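Local coordinates for siderophore enterobactin esterase (Emericella nidulans, PDB 6GUO), which hydrolyses the bacterial xenosiderophore enterobactin at its ester bonds, a step required for intracellular release of iron in this fungus, at residues K277-E282 against G289-G294; A187-I192 against S226-P231. All coordinates share one frame; numbering follows the deposited sequence.

Contact 1 (K277-E282 against G289-G294)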
# COMPACT_ATOMS: atom_id res chain seq x y z
N LYS A 277 -9.18 2.95 -14.54
CA LYS A 277 -9.83 2.51 -13.31
C LYS A 277 -10.18 3.72 -12.45
O LYS A 277 -9.31 4.52 -12.11
CB LYS A 277 -8.92 1.55 -12.53
CG LYS A 277 -9.41 1.13 -11.14
CD LYS A 277 -10.71 0.35 -11.18
CE LYS A 277 -11.30 0.17 -9.79
NZ LYS A 277 -10.72 -0.97 -9.04
N GLU A 278 -11.46 3.85 -12.11
CA GLU A 278 -11.93 4.82 -11.14
C GLU A 278 -11.99 4.10 -9.80
O GLU A 278 -12.67 3.08 -9.68
CB GLU A 278 -13.32 5.33 -11.51
CG GLU A 278 -13.93 6.29 -10.48
CD GLU A 278 -15.23 6.91 -10.95
OE1 GLU A 278 -15.56 8.02 -10.48
OE2 GLU A 278 -15.93 6.30 -11.78
N TYR A 279 -11.29 4.63 -8.80
CA TYR A 279 -11.31 4.07 -7.45
C TYR A 279 -12.38 4.79 -6.64
O TYR A 279 -12.22 5.96 -6.30
CB TYR A 279 -9.94 4.18 -6.78
CG TYR A 279 -8.95 3.18 -7.33
CD1 TYR A 279 -8.91 1.88 -6.83
CD2 TYR A 279 -8.06 3.52 -8.36
CE1 TYR A 279 -8.02 0.95 -7.33
CE2 TYR A 279 -7.17 2.58 -8.86
CZ TYR A 279 -7.15 1.30 -8.34
OH TYR A 279 -6.28 0.36 -8.82
N LEU A 280 -13.48 4.10 -6.35
CA LEU A 280 -14.62 4.71 -5.66
C LEU A 280 -14.25 5.18 -4.25
O LEU A 280 -13.56 4.47 -3.51
CB LEU A 280 -15.81 3.75 -5.58
CG LEU A 280 -16.56 3.41 -6.86
CD1 LEU A 280 -17.74 2.51 -6.52
CD2 LEU A 280 -17.04 4.66 -7.59
N ASP A 281 -14.70 6.39 -3.92
CA ASP A 281 -14.54 7.00 -2.59
C ASP A 281 -13.11 7.39 -2.20
O ASP A 281 -12.86 7.76 -1.05
CB ASP A 281 -15.13 6.10 -1.48
CG ASP A 281 -16.50 5.55 -1.83
OD1 ASP A 281 -17.33 6.28 -2.41
OD2 ASP A 281 -16.74 4.37 -1.52
N GLU A 282 -12.17 7.34 -3.15
CA GLU A 282 -10.79 7.74 -2.88
C GLU A 282 -10.57 9.16 -3.38
O GLU A 282 -11.13 9.57 -4.39
CB GLU A 282 -9.79 6.79 -3.54
CG GLU A 282 -9.99 5.31 -3.22
CD GLU A 282 -9.64 4.90 -1.80
OE1 GLU A 282 -9.27 5.75 -0.96
OE2 GLU A 282 -9.73 3.69 -1.52
N GLY A 289 -2.17 4.50 -2.60
CA GLY A 289 -1.99 3.11 -2.19
C GLY A 289 -2.72 2.13 -3.08
O GLY A 289 -2.09 1.24 -3.66
N PRO A 290 -4.06 2.28 -3.21
CA PRO A 290 -4.84 1.42 -4.11
C PRO A 290 -4.39 1.45 -5.57
O PRO A 290 -4.32 0.39 -6.21
CB PRO A 290 -6.27 1.97 -3.99
CG PRO A 290 -6.31 2.63 -2.66
CD PRO A 290 -4.92 3.12 -2.36
N ALA A 291 -4.07 2.64 -6.09
CA ALA A 291 -3.65 2.78 -7.49
C ALA A 291 -2.27 2.16 -7.75
O ALA A 291 -2.05 1.57 -8.81
CB ALA A 291 -3.67 4.24 -7.92
N LEU A 292 -1.36 2.30 -6.80
CA LEU A 292 -0.04 1.67 -6.90
C LEU A 292 -0.16 0.16 -6.80
O LEU A 292 0.36 -0.56 -7.65
CB LEU A 292 0.93 2.21 -5.85
CG LEU A 292 2.34 1.63 -5.82
CD1 LEU A 292 3.02 1.60 -7.19
CD2 LEU A 292 3.17 2.43 -4.84
N SER A 293 -0.88 -0.32 -5.79
CA SER A 293 -1.15 -1.75 -5.64
C SER A 293 -1.79 -2.31 -6.90
O SER A 293 -1.35 -3.34 -7.42
CB SER A 293 -2.05 -2.02 -4.44
OG SER A 293 -1.41 -1.68 -3.22
N GLY A 294 -2.81 -1.62 -7.40
CA GLY A 294 -3.51 -2.02 -8.62
C GLY A 294 -2.63 -2.04 -9.86
O GLY A 294 -2.74 -2.94 -10.69
O HOH W 1 -6.07 -1.63 -6.67

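Contact 2 (A187-I192 against S226-P231)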
# COMPACT_ATOMS: atom_id res chain seq x y z
N ALA A 187 -0.03 5.63 -15.07
CA ALA A 187 -0.26 7.04 -14.81
C ALA A 187 -1.44 7.18 -13.86
O ALA A 187 -2.60 7.10 -14.28
CB ALA A 187 -0.53 7.77 -16.12
N ALA A 188 -1.14 7.38 -12.59
CA ALA A 188 -2.14 7.46 -11.53
C ALA A 188 -2.48 8.92 -11.23
O ALA A 188 -1.59 9.73 -10.97
CB ALA A 188 -1.63 6.77 -10.28
N SER A 189 -3.77 9.26 -11.31
CA SER A 189 -4.25 10.63 -11.12
C SER A 189 -3.38 11.65 -11.85
O SER A 189 -2.93 12.62 -11.26
CB SER A 189 -4.30 10.96 -9.63
OG SER A 189 -5.03 9.97 -8.93
N PRO A 190 -3.13 11.44 -13.15
CA PRO A 190 -2.18 12.30 -13.85
C PRO A 190 -2.69 13.74 -13.93
O PRO A 190 -3.88 13.95 -14.17
CB PRO A 190 -2.10 11.68 -15.25
CG PRO A 190 -3.43 11.03 -15.42
CD PRO A 190 -3.75 10.47 -14.07
N SER A 191 -1.79 14.70 -13.74
CA SER A 191 -2.15 16.12 -13.75
C SER A 191 -2.37 16.62 -15.18
O SER A 191 -1.64 17.49 -15.67
CB SER A 191 -1.07 16.94 -13.03
OG SER A 191 -0.86 16.43 -11.73
N ILE A 192 -3.40 16.09 -15.82
CA ILE A 192 -3.70 16.40 -17.22
C ILE A 192 -4.00 17.90 -17.37
O ILE A 192 -3.58 18.51 -18.35
CB ILE A 192 -4.83 15.49 -17.78
CG1 ILE A 192 -4.31 14.05 -17.89
CG2 ILE A 192 -5.32 15.98 -19.14
CD1 ILE A 192 -5.35 13.00 -18.17
N SER A 226 -12.56 8.64 -7.32
CA SER A 226 -13.85 9.25 -7.69
C SER A 226 -14.06 10.64 -7.07
O SER A 226 -14.70 11.50 -7.67
CB SER A 226 -15.03 8.34 -7.32
OG SER A 226 -15.24 8.29 -5.92
N ARG A 227 -13.50 10.85 -5.88
CA ARG A 227 -13.64 12.12 -5.17
C ARG A 227 -12.73 13.24 -5.66
O ARG A 227 -12.90 14.38 -5.23
CB ARG A 227 -13.41 11.92 -3.67
CG ARG A 227 -14.42 11.00 -3.03
CD ARG A 227 -14.18 10.90 -1.54
NE ARG A 227 -15.30 10.26 -0.85
CZ ARG A 227 -15.34 10.04 0.46
NH1 ARG A 227 -14.33 10.40 1.25
NH2 ARG A 227 -16.41 9.46 0.99
N GLU A 228 -11.79 12.94 -6.56
CA GLU A 228 -10.84 13.96 -7.01
C GLU A 228 -11.54 15.15 -7.69
O GLU A 228 -11.26 16.29 -7.34
CB GLU A 228 -9.77 13.34 -7.91
CG GLU A 228 -8.85 12.39 -7.14
CD GLU A 228 -7.60 12.04 -7.89
OE1 GLU A 228 -6.78 12.96 -8.12
OE2 GLU A 228 -7.43 10.86 -8.25
N GLN A 229 -12.45 14.87 -8.61
CA GLN A 229 -13.29 15.92 -9.21
C GLN A 229 -14.53 16.26 -8.38
O GLN A 229 -15.07 17.36 -8.51
CB GLN A 229 -13.71 15.52 -10.62
CG GLN A 229 -14.31 16.65 -11.45
CD GLN A 229 -14.55 16.26 -12.89
OE1 GLN A 229 -13.76 15.52 -13.49
NE2 GLN A 229 -15.63 16.76 -13.47
N TYR A 230 -14.97 15.33 -7.53
CA TYR A 230 -16.19 15.49 -6.73
C TYR A 230 -15.88 15.32 -5.24
O TYR A 230 -16.23 14.30 -4.64
CB TYR A 230 -17.23 14.48 -7.21
CG TYR A 230 -17.57 14.65 -8.66
CD1 TYR A 230 -18.46 15.64 -9.08
CD2 TYR A 230 -16.99 13.83 -9.64
CE1 TYR A 230 -18.77 15.81 -10.43
CE2 TYR A 230 -17.29 13.99 -10.99
CZ TYR A 230 -18.18 14.98 -11.37
OH TYR A 230 -18.49 15.14 -12.70
N PRO A 231 -15.23 16.33 -4.63
CA PRO A 231 -14.81 16.19 -3.24
C PRO A 231 -15.96 16.10 -2.25
O PRO A 231 -17.06 16.62 -2.50
CB PRO A 231 -13.95 17.44 -2.99
CG PRO A 231 -14.27 18.38 -4.08
CD PRO A 231 -14.71 17.57 -5.25

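Contact 1 (K277-E282 against G289-G294)
Y279 lays its aromatic ring against the first turns of the helix carrying P290 and A291, and most of the apolar contact runs through this one side chain. P290 CB stands over the ring off-centre, 4.2 Å from the centroid of Y279, a CH-pi contact. Farther round the ring, Y279 CE2 meets A291 CB at 4.0 Å. The ring is sandwiched: A291 N lies near the rim of one face, and K277 CG, from the ring's own strand, near the rim of the other. Its first torsion (chi1 -75°) sets CG opposite the carbonyl carbon, which sends the ring out to the helix.

Polar contacts gather at the end of the ring. A water donates to P290 O at 2.7 Å and is hydrogen-bonded to Y279 OH at 2.9 Å. P290 O also accepts the helical bond from G294 N, while the strongest polar partner of the phenol OH lies outside both segments, NH2 of R221 on strand 219-225, hydrogen-bonded to it. G294, lacking a side chain, brings its CA to 3.7 Å from Y279 OH.

At the end of the type II turn from Y279 to E282, the E282 side chain bends at chi2 (-71°) and sets OE2 3.8 Å from P290 CG. The other carboxylate oxygen, OE1, is hydrogen-bonded to S286.

Strand 273-279 is the last of the sheet within this chain, and the piece 289-294 of helix 288-301 runs back at 146° to strand residues 277-279, with A291 reaching S223 of strand 219-225. L292 faces helix 60-77, whereas L280 packs on L280 of the second subunit, putting the turn at the dimer interface.

Contact 2 (A187-I192 against S226-P231)
E228 OE2 is gripped from two sources: the hydroxyl of S189 and the backbone N of G225. The bond from S189 OG to E228 OE2 is short, 2.6 Å, and arrives on the syn side of the carboxylate, 15° out of its plane. Behind the hydroxyl, S189 CB also lies against the carboxylate, 3.5 Å from E228 OE1. With its chain extended beyond CG (chi2 -166°), E228 carries the carboxylate across to S189, which is the nearest residue of 187-192 in the backbone register as well.

The second oxygen, OE1, is hydrogen-bonded to ND1 of H284, so both oxygens are engaged and rotation of the carboxylate is restrained. In an alpha/beta-hydrolase this pairing, with the acid after strand 219-225, is consistent with the acid and histidine of a catalytic triad, and S165, in a GxSxG pattern, is the probable nucleophile. E228 follows strand 219-225, whereas S189 follows the neighbouring strand 184-188, so the bond ties together two loops at the C-terminal ends of adjacent parallel strands. On this reading S189 would be a second-shell residue that, with G225 N, holds the acid in place, and its side chain also touches H284.

S189 itself has a left-handed backbone conformation where strand 184-188 ends, before the chain passes through an inverse gamma turn centred on S191. On the other segment, Q229 bonds to N255 and D256, joining the E228 loop to helix 254-268.

Both segments of contact 2 precede those of contact 1 in the chain, yet their centres lie only about 10 Å apart. Strands 184-188, 219-225 and 273-279 are consecutive, parallel members of one sheet, and segments of both contacts lie on or just beyond their C-terminal ends. The two meet directly: S226 N is probably hydrogen-bonded to Y279 O at 2.9 Å, and S226 OG to D281 N. H284 falls between the two segments of contact 1 while hydrogen-bonding to E228 of contact 2. The packing of the last strand and helix thus brackets the loop of the probable catalytic histidine, and the adjoining turn reaches the second subunit.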